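Local structure of receptor-like protein kinase ANXUR1 (Arabidopsis thaliana, 6FIG) at residues A[37-42]-A[79-84]; A[64-69]-A[136-141]; A[73-78]-A[207-212]; A[166-171]-A[331-336]. The protein serves as a plant receptor-like kinase whose ectodomain of tandem malectin-like domains probably senses extracellular signals during reproduction. All coordinates share one frame; numbering follows the deposited sequence.

The four contacts differ in burial and chemistry. Contact 1 is partly buried and lies toward the surface, where two loops meet just beyond their strands through one tyrosine hydroxyl and light packing. Contacts 2, 3 and 4 are buried. Contact 2 pairs antiparallel strands with an apolar inner face and a hydrated outer one, whereas contact 4 is a short parallel pairing with small side chains. Contact 3, nearest the centre of the chain, relies on an arginine bound to a loop. Contacts 1 and 3 both use strand 73-80, and contact 2 touches contact 3 through Ile138 against Leu76. Contacts 1 and 4 lie on opposite sides of the chain's centre, their own centres about 38 Å apart.

Contact 1: A[37-42]-A[79-84]; sequences ATATYQ and YFYPST
Tyr81, just past the end of strand 73-80, reaches to the loop that follows strand 35-38, and its hydroxyl donates a hydrogen bond to the carbonyl of Tyr41, with OH 2.6 Å from O. The hydroxyl approaches from above the peptide, 44° out of the carbonyl plane. A chi1 of 177° carries the Tyr81 ring away from its own N and lays one edge along the loop. At that edge, Ala39 CB rests in the ring plane 3.7 Å from Tyr81 CE2. This is the tight half of the contact, and both Ala39 and Tyr81 are buried. Ser83 carries the packing onward, its OG lying 3.8 Å from Ala39 CB. Toward solvent the fit is looser. Thr40 OG1 stands 3.7 Å from Ser83 OG, too far for a hydrogen bond, while Thr40 CG2 touches the carbonyl oxygen of Thr84 at 3.6 Å. The exposed Tyr41 side chain crosses that of Tyr81 at about a right angle, with only its CD2 near the Tyr81 hydroxyl. Behind the contact, the backbone N of Tyr81 is bound by Asn154, a residue of a calcium site. Because the Tyr81 hydroxyl also receives the N-H of Asp43, it gives one bond and takes another, joining two successive peptides of the loop to the residue that follows the strand and fixing the rotation of its own O-H.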
loop_
_atom_site.group_PDB
_atom_site.type_symbol
_atom_site.label_atom_id
_atom_site.label_comp_id
_atom_site.label_asym_id
_atom_site.label_seq_id
_atom_site.Cartn_x
_atom_site.Cartn_y
_atom_site.Cartn_z
ATOM N N ALA A 37 5.008 23.598 -15.854
ATOM C CA ALA A 37 6.334 23.867 -16.384
ATOM C C ALA A 37 7.188 22.625 -16.299
ATOM O O ALA A 37 7.051 21.832 -15.376
ATOM C CB ALA A 37 6.997 25.015 -15.641
ATOM N N THR A 38 8.078 22.463 -17.271
ATOM C CA THR A 38 9.045 21.381 -17.253
ATOM C C THR A 38 10.431 21.976 -17.055
ATOM O O THR A 38 10.782 22.987 -17.694
ATOM C CB THR A 38 8.978 20.560 -18.552
ATOM O OG1 THR A 38 7.608 20.213 -18.810
ATOM C CG2 THR A 38 9.813 19.278 -18.433
ATOM N N ALA A 39 11.216 21.347 -16.182
ATOM C CA ALA A 39 12.578 21.799 -15.901
ATOM C C ALA A 39 13.443 21.691 -17.158
ATOM O O ALA A 39 13.291 20.743 -17.924
ATOM C CB ALA A 39 13.200 20.981 -14.796
ATOM N N THR A 40 14.338 22.660 -17.349
ATOM C CA THR A 40 15.236 22.684 -18.521
ATOM C C THR A 40 16.355 21.633 -18.465
ATOM O O THR A 40 16.910 21.271 -19.504
ATOM C CB THR A 40 15.917 24.067 -18.700
ATOM O OG1 THR A 40 16.557 24.447 -17.471
ATOM C CG2 THR A 40 14.904 25.122 -19.091
ATOM N N TYR A 41 16.690 21.169 -17.263
ATOM C CA TYR A 41 17.877 20.346 -17.034
ATOM C C TYR A 41 17.538 19.206 -16.070
ATOM O O TYR A 41 16.823 19.427 -15.087
ATOM C CB TYR A 41 18.994 21.251 -16.491
ATOM C CG TYR A 41 20.234 20.545 -16.010
ATOM C CD1 TYR A 41 21.058 19.837 -16.894
ATOM C CD2 TYR A 41 20.597 20.593 -14.661
ATOM C CE1 TYR A 41 22.200 19.185 -16.430
ATOM C CE2 TYR A 41 21.728 19.953 -14.196
ATOM C CZ TYR A 41 22.529 19.255 -15.076
ATOM O OH TYR A 41 23.644 18.630 -14.571
ATOM N N GLN A 42 18.005 17.998 -16.400
ATOM C CA GLN A 42 17.890 16.821 -15.552
ATOM C C GLN A 42 19.226 16.596 -14.854
ATOM O O GLN A 42 20.175 16.108 -15.462
ATOM C CB GLN A 42 17.483 15.579 -16.366
ATOM C CG GLN A 42 17.466 14.304 -15.527
ATOM C CD GLN A 42 16.811 13.094 -16.175
ATOM O OE1 GLN A 42 16.240 13.169 -17.261
ATOM N NE2 GLN A 42 16.891 11.953 -15.483
ATOM N N TYR A 79 7.779 18.237 -2.458
ATOM C CA TYR A 79 8.952 17.926 -3.286
ATOM C C TYR A 79 9.325 19.152 -4.106
ATOM O O TYR A 79 8.465 19.715 -4.799
ATOM C CB TYR A 79 8.649 16.772 -4.250
ATOM C CG TYR A 79 8.422 15.417 -3.597
ATOM C CD1 TYR A 79 7.304 15.160 -2.812
ATOM C CD2 TYR A 79 9.341 14.382 -3.782
ATOM C CE1 TYR A 79 7.111 13.921 -2.207
ATOM C CE2 TYR A 79 9.153 13.129 -3.200
ATOM C CZ TYR A 79 8.037 12.901 -2.421
ATOM O OH TYR A 79 7.885 11.648 -1.857
ATOM N N PHE A 80 10.598 19.524 -4.058
ATOM C CA PHE A 80 11.105 20.674 -4.786
ATOM C C PHE A 80 12.361 20.330 -5.579
ATOM O O PHE A 80 13.274 19.685 -5.062
ATOM C CB PHE A 80 11.454 21.778 -3.803
ATOM C CG PHE A 80 10.304 22.241 -2.963
ATOM C CD1 PHE A 80 9.322 23.044 -3.498
ATOM C CD2 PHE A 80 10.207 21.867 -1.614
ATOM C CE1 PHE A 80 8.266 23.480 -2.708
ATOM C CE2 PHE A 80 9.156 22.303 -0.830
ATOM C CZ PHE A 80 8.187 23.116 -1.373
ATOM N N TYR A 81 12.393 20.780 -6.827
ATOM C CA TYR A 81 13.559 20.643 -7.703
ATOM C C TYR A 81 13.850 22.029 -8.303
ATOM O O TYR A 81 13.258 22.381 -9.317
ATOM C CB TYR A 81 13.265 19.621 -8.801
ATOM C CG TYR A 81 14.385 19.468 -9.800
ATOM C CD1 TYR A 81 15.651 19.080 -9.385
ATOM C CD2 TYR A 81 14.180 19.700 -11.159
ATOM C CE1 TYR A 81 16.693 18.941 -10.297
ATOM C CE2 TYR A 81 15.215 19.559 -12.081
ATOM C CZ TYR A 81 16.469 19.176 -11.642
ATOM O OH TYR A 81 17.491 19.046 -12.574
ATOM N N PRO A 82 14.735 22.824 -7.663
ATOM C CA PRO A 82 15.016 24.144 -8.227
ATOM C C PRO A 82 15.699 24.039 -9.582
ATOM O O PRO A 82 16.675 23.309 -9.735
ATOM C CB PRO A 82 15.923 24.812 -7.183
ATOM C CG PRO A 82 16.421 23.725 -6.310
ATOM C CD PRO A 82 15.436 22.603 -6.383
ATOM N N SER A 83 15.155 24.762 -10.557
ATOM C CA SER A 83 15.671 24.794 -11.933
ATOM C C SER A 83 15.032 25.986 -12.635
ATOM O O SER A 83 14.262 26.729 -12.025
ATOM C CB SER A 83 15.313 23.503 -12.677
ATOM O OG SER A 83 15.915 23.454 -13.961
ATOM N N THR A 84 15.345 26.169 -13.908
ATOM C CA THR A 84 14.714 27.235 -14.680
ATOM C C THR A 84 13.383 26.712 -15.206
ATOM O O THR A 84 13.338 25.722 -15.935
ATOM C CB THR A 84 15.622 27.736 -15.813
ATOM O OG1 THR A 84 16.850 28.201 -15.242
ATOM C CG2 THR A 84 14.969 28.893 -16.580
#

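Contact 2: A[64-69]-A[136-141]; sequences YEIPIK and LSIKFT
Tyr64 and Ile138 face each other as an antiparallel hydrogen-bonded pair, with Tyr64 N 2.9 Å from Ile138 O and the return bond from Ile138 N to Tyr64 O. Ile66 and Leu136 repeat the pattern two residues on, where Leu136 N meets Ile66 O at 2.8 Å. Side chains of these four residues share one face. The Tyr64 ring carries the carbonyl oxygen of Ile138 at its edge, and its CE2 approaches Phe140 CE1 at 3.7 Å, the two ring planes inclined at 71°. Ile66 and Ile138 adopt the same conformation, CG1 opposite the carbonyl carbon (chi1 -71° and -56°) and CD1 extended beyond it, which brings the CD1 of Ile66 and the CD1 of Ile138 together at 3.8 Å. Ile68 differs: its CG1 sits between backbone N and carbonyl carbon, which aims the extended chain at the neighbouring strand, CD1 3.9 Å from Leu136 CB. This apolar face packs against strand 151-161, as expected for the two sheets of a malectin-type beta sandwich, while Tyr64 OH is bound to Asp25. On the other face, Glu65 and Ser137 form the non-hydrogen-bonded pair, their side chains joined by a water that donates to Glu65 OE2 over 2.6 Å and lies 2.7 Å from Ser137 OG. The second carboxylate oxygen, OE1, makes a salt bridge to Lys30. The two faces thus divide the chemistry: methyls and rings are buried inward, and the Glu65 charge, probably stabilised by Lys30 and the water, stays outward.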
loop_
_atom_site.group_PDB
_atom_site.type_symbol
_atom_site.label_atom_id
_atom_site.label_comp_id
_atom_site.label_asym_id
_atom_site.label_seq_id
_atom_site.Cartn_x
_atom_site.Cartn_y
_atom_site.Cartn_z
ATOM N N TYR A 64 -4.395 24.477 -2.720
ATOM C CA TYR A 64 -4.939 23.141 -2.925
ATOM C C TYR A 64 -5.893 22.808 -1.780
ATOM O O TYR A 64 -5.648 23.200 -0.636
ATOM C CB TYR A 64 -3.857 22.075 -2.903
ATOM C CG TYR A 64 -2.856 22.158 -4.027
ATOM C CD1 TYR A 64 -3.012 21.403 -5.178
ATOM C CD2 TYR A 64 -1.756 22.967 -3.924
ATOM C CE1 TYR A 64 -2.084 21.446 -6.196
ATOM C CE2 TYR A 64 -0.822 23.045 -4.942
ATOM C CZ TYR A 64 -0.996 22.274 -6.077
ATOM O OH TYR A 64 -0.079 22.338 -7.079
ATOM N N GLU A 65 -6.934 22.043 -2.086
ATOM C CA GLU A 65 -7.819 21.475 -1.079
ATOM C C GLU A 65 -7.843 19.961 -1.257
ATOM O O GLU A 65 -8.234 19.452 -2.316
ATOM C CB GLU A 65 -9.219 22.079 -1.166
ATOM C CG GLU A 65 -9.268 23.474 -0.557
ATOM C CD GLU A 65 -10.664 24.084 -0.474
ATOM O OE1 GLU A 65 -11.668 23.399 -0.755
ATOM O OE2 GLU A 65 -10.741 25.272 -0.115
ATOM N N ILE A 66 -7.413 19.244 -0.219
ATOM C CA ILE A 66 -7.286 17.800 -0.290
ATOM C C ILE A 66 -8.215 17.173 0.750
ATOM O O ILE A 66 -8.102 17.493 1.932
ATOM C CB ILE A 66 -5.812 17.409 -0.083
ATOM C CG1 ILE A 66 -5.036 17.831 -1.353
ATOM C CG2 ILE A 66 -5.649 15.910 0.171
ATOM C CD1 ILE A 66 -3.557 17.785 -1.207
ATOM N N PRO A 67 -9.113 16.264 0.324
ATOM C CA PRO A 67 -9.978 15.632 1.319
ATOM C C PRO A 67 -9.199 14.744 2.290
ATOM O O PRO A 67 -8.330 13.990 1.864
ATOM C CB PRO A 67 -10.951 14.790 0.472
ATOM C CG PRO A 67 -10.840 15.306 -0.908
ATOM C CD PRO A 67 -9.442 15.819 -1.045
ATOM N N ILE A 68 -9.510 14.860 3.581
ATOM C CA ILE A 68 -8.880 14.072 4.624
ATOM C C ILE A 68 -9.901 13.704 5.693
ATOM O O ILE A 68 -10.965 14.311 5.787
ATOM C CB ILE A 68 -7.718 14.829 5.323
ATOM C CG1 ILE A 68 -8.149 16.231 5.779
ATOM C CG2 ILE A 68 -6.498 14.911 4.422
ATOM C CD1 ILE A 68 -7.210 16.878 6.772
ATOM N N LYS A 69 -9.554 12.698 6.486
ATOM C CA LYS A 69 -10.261 12.432 7.739
ATOM C C LYS A 69 -9.745 13.385 8.822
ATOM O O LYS A 69 -8.570 13.354 9.191
ATOM C CB LYS A 69 -10.066 10.995 8.182
ATOM C CG LYS A 69 -10.617 9.992 7.194
ATOM C CD LYS A 69 -10.742 8.610 7.806
ATOM C CE LYS A 69 -11.846 7.817 7.131
ATOM N NZ LYS A 69 -11.952 6.471 7.750
ATOM N N LEU A 136 -7.787 19.459 3.888
ATOM C CA LEU A 136 -6.471 20.020 4.134
ATOM C C LEU A 136 -6.255 21.093 3.072
ATOM O O LEU A 136 -6.159 20.780 1.884
ATOM C CB LEU A 136 -5.388 18.941 4.038
ATOM C CG LEU A 136 -3.949 19.419 4.268
ATOM C CD1 LEU A 136 -3.783 19.979 5.678
ATOM C CD2 LEU A 136 -2.959 18.284 4.044
ATOM N N SER A 137 -6.173 22.341 3.510
ATOM C CA SER A 137 -5.869 23.467 2.645
ATOM C C SER A 137 -4.388 23.798 2.631
ATOM O O SER A 137 -3.838 24.158 3.671
ATOM C CB SER A 137 -6.654 24.673 3.107
ATOM O OG SER A 137 -8.041 24.408 2.960
ATOM N N ILE A 138 -3.743 23.654 1.470
ATOM C CA ILE A 138 -2.307 23.884 1.354
ATOM C C ILE A 138 -2.142 25.131 0.509
ATOM O O ILE A 138 -2.472 25.124 -0.688
ATOM C CB ILE A 138 -1.558 22.724 0.680
ATOM C CG1 ILE A 138 -1.822 21.418 1.416
ATOM C CG2 ILE A 138 -0.067 23.038 0.635
ATOM C CD1 ILE A 138 -1.329 20.211 0.657
ATOM N N LYS A 139 -1.670 26.202 1.143
ATOM C CA LYS A 139 -1.614 27.530 0.524
ATOM C C LYS A 139 -0.186 27.912 0.225
ATOM O O LYS A 139 0.662 27.907 1.140
ATOM C CB LYS A 139 -2.231 28.589 1.425
ATOM C CG LYS A 139 -2.212 29.978 0.803
ATOM C CD LYS A 139 -2.983 30.986 1.623
ATOM C CE LYS A 139 -3.396 32.124 0.718
ATOM N NZ LYS A 139 -3.917 33.324 1.418
ATOM N N PHE A 140 0.077 28.251 -1.040
ATOM C CA PHE A 140 1.353 28.751 -1.512
ATOM C C PHE A 140 1.265 30.253 -1.714
ATOM O O PHE A 140 0.436 30.715 -2.482
ATOM C CB PHE A 140 1.749 28.073 -2.837
ATOM C CG PHE A 140 2.142 26.635 -2.681
ATOM C CD1 PHE A 140 1.179 25.642 -2.543
ATOM C CD2 PHE A 140 3.496 26.255 -2.631
ATOM C CE1 PHE A 140 1.538 24.306 -2.392
ATOM C CE2 PHE A 140 3.859 24.927 -2.483
ATOM C CZ PHE A 140 2.885 23.942 -2.341
ATOM N N THR A 141 2.111 31.026 -1.042
ATOM C CA THR A 141 2.091 32.474 -1.137
ATOM C C THR A 141 3.463 33.009 -1.503
ATOM O O THR A 141 4.360 33.000 -0.655
ATOM C CB THR A 141 1.671 33.130 0.185
ATOM O OG1 THR A 141 0.414 32.601 0.584
ATOM C CG2 THR A 141 1.594 34.650 0.045
HETATM O O HOH W 1 -9.440 26.392 1.893
#

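Contact 3: A[73-78]-A[207-212]; sequences RHLLRL and LTRTWY
Arg77 sends its side chain across from strand 73-80 to the irregular loop 207-212, and the loop receives it with a backbone carbonyl and a hydroxyl. From CB the chain is fully extended through CG and CD to NE (chi2 178°, chi3 -175°), and it packs against Ile159 of strand 151-161 on the way. NE makes a salt bridge to Glu125. Beyond it the guanidinium divides its work. NH1 donates to Thr208 OG1 at 3.0 Å, with the hydroxyl oxygen exactly in the guanidinium plane, and also makes a salt bridge to Glu157. NH2 donates to Leu207 O at 2.8 Å, entering in the plane of that carbonyl. Thr208 OG1 is bonded to Lys20 as well, so two cationic groups converge on one hydroxyl. Beside the arginine, Leu75 CD1 lies 4.3 Å from Leu207 CB and gives the contact an apolar flank. The neighbouring Arg209 is fixed differently: Leu207 CD1 rests over the centre of one guanidinium face, 3.7 Å above it, Trp211 CZ2 covers the opposite face, and Arg209 NE forms a salt bridge to Asp203. In the two-chain assembly, Leu207 packs on Lys69 and Thr208 on Gln2 of the second subunit. The contact probably lies at the seam between the tandem malectin-like domains. With Glu125 and Glu157 at hand, the buried charge of Arg77 is probably well compensated, and its two N-H bonds at the guanidinium edge tie it to two consecutive loop residues and probably fix its rotation.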
loop_
_atom_site.group_PDB
_atom_site.type_symbol
_atom_site.label_atom_id
_atom_site.label_comp_id
_atom_site.label_asym_id
_atom_site.label_seq_id
_atom_site.Cartn_x
_atom_site.Cartn_y
_atom_site.Cartn_z
ATOM N N ARG A 73 -4.117 11.831 11.950
ATOM C CA ARG A 73 -2.847 12.470 11.683
ATOM C C ARG A 73 -2.436 12.179 10.238
ATOM O O ARG A 73 -2.819 11.131 9.692
ATOM C CB ARG A 73 -1.823 11.916 12.695
ATOM C CG ARG A 73 -0.414 12.418 12.567
ATOM C CD ARG A 73 0.460 12.038 13.744
ATOM N NE ARG A 73 0.210 12.845 14.929
ATOM C CZ ARG A 73 0.715 14.061 15.155
ATOM N NH1 ARG A 73 1.474 14.670 14.259
ATOM N NH2 ARG A 73 0.418 14.685 16.295
ATOM N N HIS A 74 -1.717 13.123 9.626
ATOM C CA HIS A 74 -1.220 12.964 8.246
ATOM C C HIS A 74 0.221 13.281 8.088
ATOM O O HIS A 74 0.741 14.210 8.724
ATOM C CB HIS A 74 -2.021 13.847 7.288
ATOM C CG HIS A 74 -3.436 13.442 7.202
ATOM N ND1 HIS A 74 -4.366 13.828 8.141
ATOM C CD2 HIS A 74 -4.072 12.609 6.346
ATOM C CE1 HIS A 74 -5.521 13.252 7.860
ATOM N NE2 HIS A 74 -5.368 12.499 6.780
ATOM N N LEU A 75 0.887 12.512 7.233
ATOM C CA LEU A 75 2.143 12.937 6.663
ATOM C C LEU A 75 1.869 13.813 5.453
ATOM O O LEU A 75 0.996 13.495 4.625
ATOM C CB LEU A 75 2.995 11.767 6.192
ATOM C CG LEU A 75 3.720 10.944 7.196
ATOM C CD1 LEU A 75 4.458 9.786 6.541
ATOM C CD2 LEU A 75 4.682 11.765 8.054
ATOM N N LEU A 76 2.582 14.925 5.369
ATOM C CA LEU A 76 2.549 15.805 4.210
ATOM C C LEU A 76 3.957 15.911 3.715
ATOM O O LEU A 76 4.863 16.279 4.496
ATOM C CB LEU A 76 2.009 17.180 4.575
ATOM C CG LEU A 76 2.170 18.285 3.530
ATOM C CD1 LEU A 76 1.306 18.007 2.302
ATOM C CD2 LEU A 76 1.784 19.637 4.110
ATOM N N ARG A 77 4.187 15.618 2.443
ATOM C CA ARG A 77 5.471 15.827 1.828
ATOM C C ARG A 77 5.382 16.820 0.689
ATOM O O ARG A 77 4.446 16.756 -0.106
ATOM C CB ARG A 77 6.042 14.541 1.252
ATOM C CG ARG A 77 6.358 13.516 2.311
ATOM C CD ARG A 77 6.865 12.236 1.716
ATOM N NE ARG A 77 7.047 11.255 2.776
ATOM C CZ ARG A 77 6.749 9.964 2.692
ATOM N NH1 ARG A 77 6.238 9.425 1.598
ATOM N NH2 ARG A 77 6.934 9.190 3.755
ATOM N N LEU A 78 6.378 17.679 0.614
ATOM C CA LEU A 78 6.502 18.676 -0.440
ATOM C C LEU A 78 7.834 18.434 -1.140
ATOM O O LEU A 78 8.890 18.410 -0.490
ATOM C CB LEU A 78 6.470 20.081 0.150
ATOM C CG LEU A 78 5.235 20.398 0.999
ATOM C CD1 LEU A 78 5.347 21.776 1.579
ATOM C CD2 LEU A 78 3.941 20.275 0.200
ATOM N N LEU A 207 3.902 3.649 4.919
ATOM C CA LEU A 207 4.125 5.079 5.050
ATOM C C LEU A 207 5.178 5.632 4.079
ATOM O O LEU A 207 5.401 6.822 4.028
ATOM C CB LEU A 207 4.497 5.437 6.497
ATOM C CG LEU A 207 3.423 5.166 7.548
ATOM C CD1 LEU A 207 3.969 5.476 8.941
ATOM C CD2 LEU A 207 2.173 5.988 7.251
ATOM N N THR A 208 5.825 4.738 3.328
ATOM C CA THR A 208 6.849 5.093 2.346
ATOM C C THR A 208 7.915 6.093 2.773
ATOM O O THR A 208 8.419 6.871 1.963
ATOM C CB THR A 208 6.254 5.450 0.948
ATOM O OG1 THR A 208 5.443 6.637 1.013
ATOM C CG2 THR A 208 5.467 4.300 0.392
ATOM N N ARG A 209 8.290 6.029 4.053
ATOM C CA ARG A 209 9.425 6.774 4.578
ATOM C C ARG A 209 10.732 6.145 4.102
ATOM O O ARG A 209 10.868 4.926 4.060
ATOM C CB ARG A 209 9.446 6.755 6.103
ATOM C CG ARG A 209 8.244 7.405 6.760
ATOM C CD ARG A 209 8.105 6.997 8.224
ATOM N NE ARG A 209 7.879 5.571 8.341
ATOM C CZ ARG A 209 7.612 4.913 9.473
ATOM N NH1 ARG A 209 7.534 5.537 10.641
ATOM N NH2 ARG A 209 7.465 3.599 9.424
ATOM N N THR A 210 11.685 6.990 3.744
ATOM C CA THR A 210 13.016 6.534 3.403
ATOM C C THR A 210 13.878 6.599 4.662
ATOM O O THR A 210 13.873 7.599 5.356
ATOM C CB THR A 210 13.619 7.405 2.299
ATOM O OG1 THR A 210 12.748 7.348 1.168
ATOM C CG2 THR A 210 14.973 6.890 1.882
ATOM N N TRP A 211 14.616 5.529 4.940
ATOM C CA TRP A 211 15.543 5.498 6.091
ATOM C C TRP A 211 16.968 5.493 5.529
ATOM O O TRP A 211 17.352 4.574 4.817
ATOM C CB TRP A 211 15.287 4.288 6.970
ATOM C CG TRP A 211 13.893 4.159 7.489
ATOM C CD1 TRP A 211 12.766 3.798 6.770
ATOM C CD2 TRP A 211 13.445 4.432 8.824
ATOM N NE1 TRP A 211 11.669 3.801 7.602
ATOM C CE2 TRP A 211 12.055 4.191 8.861
ATOM C CE3 TRP A 211 14.099 4.821 10.011
ATOM C CZ2 TRP A 211 11.308 4.356 10.011
ATOM C CZ3 TRP A 211 13.355 4.963 11.147
ATOM C CH2 TRP A 211 11.980 4.735 11.148
ATOM N N TYR A 212 17.750 6.517 5.830
ATOM C CA TYR A 212 19.058 6.692 5.190
ATOM C C TYR A 212 20.191 6.171 6.067
ATOM O O TYR A 212 20.133 6.259 7.307
ATOM C CB TYR A 212 19.298 8.164 4.922
ATOM C CG TYR A 212 18.315 8.771 3.950
ATOM C CD1 TYR A 212 18.565 8.744 2.595
ATOM C CD2 TYR A 212 17.133 9.361 4.400
ATOM C CE1 TYR A 212 17.661 9.311 1.693
ATOM C CE2 TYR A 212 16.228 9.933 3.515
ATOM C CZ TYR A 212 16.497 9.896 2.168
ATOM O OH TYR A 212 15.590 10.454 1.301
#

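Contact 4: A[166-171]-A[331-336]; sequences DTAALV and DYAIYV
Ala169 and Leu170 pair in parallel with Tyr332 and Ala333, three backbone hydrogen bonds running Ala169 N to Asp331 O, Ala333 N to Ala169 O and Val171 N to Ala333 O (3.0, 2.8 and 2.9 Å), although the strand axes diverge by 58°. Small side chains meet on one face: Ala333 CB lies 3.9 Å from Ala168 CB and equally near Leu170 CD2. On the other side, Val171 places CG2 beside its backbone N, opposite the carbonyl carbon, where it meets Tyr332 CB at 3.8 Å and crosses that side chain at about a right angle. Ile334 CD1 adds looser packing against Val171 CB. At the N-terminal end of the pairing, Asp331 OD2 is linked to segment 166-171 by two waters, one of them 2.6 Å from OD2 and in contact with Thr167 O, the other with Asp166 O; OD1 makes a salt bridge to Arg283. Tyr332 OH is bound to Gln309. Strand 167-170 lies between strand 327-336 and its antiparallel partner 177-179, with Met178 touching both Leu170 and Ala333. Strand 278-287 pairs antiparallel with 327-336, while Ile303 of strand 299-303 packs on Val171, Tyr332 and Ile334.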
loop_
_atom_site.group_PDB
_atom_site.type_symbol
_atom_site.label_atom_id
_atom_site.label_comp_id
_atom_site.label_asym_id
_atom_site.label_seq_id
_atom_site.Cartn_x
_atom_site.Cartn_y
_atom_site.Cartn_z
ATOM N N ASP A 166 4.031 10.383 21.149
ATOM C CA ASP A 166 3.453 10.587 22.470
ATOM C C ASP A 166 4.434 11.495 23.227
ATOM O O ASP A 166 4.919 12.479 22.647
ATOM C CB ASP A 166 3.197 9.243 23.154
ATOM C CG ASP A 166 2.268 9.366 24.339
ATOM O OD1 ASP A 166 1.174 9.965 24.185
ATOM O OD2 ASP A 166 2.623 8.865 25.420
ATOM N N THR A 167 4.797 11.171 24.460
ATOM C CA THR A 167 5.657 12.045 25.231
ATOM C C THR A 167 7.128 11.753 24.962
ATOM O O THR A 167 7.506 10.653 24.540
ATOM C CB THR A 167 5.359 11.957 26.739
ATOM O OG1 THR A 167 5.662 10.641 27.208
ATOM C CG2 THR A 167 3.930 12.262 27.023
ATOM N N ALA A 168 7.960 12.751 25.225
ATOM C CA ALA A 168 9.406 12.640 25.109
ATOM C C ALA A 168 10.032 13.168 26.387
ATOM O O ALA A 168 9.555 14.156 26.942
ATOM C CB ALA A 168 9.896 13.451 23.919
ATOM N N ALA A 169 11.069 12.482 26.845
ATOM C CA ALA A 169 11.765 12.840 28.083
ATOM C C ALA A 169 12.659 14.045 27.818
ATOM O O ALA A 169 13.501 13.992 26.938
ATOM C CB ALA A 169 12.606 11.654 28.557
ATOM N N LEU A 170 12.490 15.115 28.586
ATOM C CA LEU A 170 13.328 16.297 28.414
ATOM C C LEU A 170 14.725 15.991 28.925
ATOM O O LEU A 170 14.897 15.600 30.086
ATOM C CB LEU A 170 12.747 17.534 29.103
ATOM C CG LEU A 170 11.757 18.308 28.221
ATOM C CD1 LEU A 170 10.816 19.149 29.071
ATOM C CD2 LEU A 170 12.483 19.180 27.194
ATOM N N VAL A 171 15.690 16.161 28.037
ATOM C CA VAL A 171 17.095 15.866 28.293
ATOM C C VAL A 171 17.619 16.730 29.438
ATOM O O VAL A 171 17.258 17.900 29.564
ATOM C CB VAL A 171 17.929 16.111 27.012
ATOM C CG1 VAL A 171 19.422 16.051 27.307
ATOM C CG2 VAL A 171 17.560 15.086 25.951
ATOM N N ASP A 331 12.086 8.206 23.147
ATOM C CA ASP A 331 12.044 9.600 22.705
ATOM C C ASP A 331 12.636 10.552 23.759
ATOM O O ASP A 331 12.275 10.511 24.933
ATOM C CB ASP A 331 10.597 10.024 22.430
ATOM C CG ASP A 331 10.032 9.423 21.183
ATOM O OD1 ASP A 331 10.763 8.920 20.323
ATOM O OD2 ASP A 331 8.788 9.532 21.041
ATOM N N TYR A 332 13.507 11.438 23.298
ATOM C CA TYR A 332 14.100 12.488 24.140
ATOM C C TYR A 332 13.854 13.837 23.485
ATOM O O TYR A 332 13.884 13.929 22.261
ATOM C CB TYR A 332 15.609 12.273 24.241
ATOM C CG TYR A 332 16.003 10.926 24.800
ATOM C CD1 TYR A 332 16.076 10.725 26.168
ATOM C CD2 TYR A 332 16.285 9.863 23.955
ATOM C CE1 TYR A 332 16.435 9.481 26.689
ATOM C CE2 TYR A 332 16.653 8.624 24.466
ATOM C CZ TYR A 332 16.728 8.450 25.823
ATOM O OH TYR A 332 17.082 7.207 26.279
ATOM N N ALA A 333 13.629 14.856 24.289
ATOM C CA ALA A 333 13.369 16.207 23.789
ATOM C C ALA A 333 14.437 17.184 24.256
ATOM O O ALA A 333 14.909 17.118 25.403
ATOM C CB ALA A 333 11.992 16.685 24.222
ATOM N N ILE A 334 14.808 18.107 23.369
ATOM C CA ILE A 334 15.801 19.138 23.661
ATOM C C ILE A 334 15.407 20.440 22.964
ATOM O O ILE A 334 15.158 20.417 21.751
ATOM C CB ILE A 334 17.237 18.701 23.209
ATOM C CG1 ILE A 334 18.295 19.752 23.583
ATOM C CG2 ILE A 334 17.349 18.319 21.748
ATOM C CD1 ILE A 334 19.186 19.339 24.710
ATOM N N TYR A 335 15.399 21.536 23.723
ATOM C CA TYR A 335 15.255 22.866 23.150
ATOM C C TYR A 335 16.615 23.341 22.686
ATOM O O TYR A 335 17.584 23.305 23.462
ATOM C CB TYR A 335 14.663 23.863 24.144
ATOM C CG TYR A 335 14.452 25.236 23.534
ATOM C CD1 TYR A 335 13.524 25.429 22.509
ATOM C CD2 TYR A 335 15.186 26.338 23.956
ATOM C CE1 TYR A 335 13.348 26.666 21.938
ATOM C CE2 TYR A 335 15.002 27.586 23.390
ATOM C CZ TYR A 335 14.070 27.743 22.377
ATOM O OH TYR A 335 13.873 28.976 21.804
ATOM N N VAL A 336 16.711 23.764 21.437
ATOM C CA VAL A 336 17.932 24.339 20.903
ATOM C C VAL A 336 17.808 25.840 20.894
ATOM O O VAL A 336 17.058 26.394 20.102
ATOM C CB VAL A 336 18.250 23.805 19.505
ATOM C CG1 VAL A 336 19.497 24.504 18.939
ATOM C CG2 VAL A 336 18.404 22.303 19.575
HETATM O O HOH W 2 6.926 11.565 20.699
HETATM O O HOH W 3 6.656 8.918 22.411
#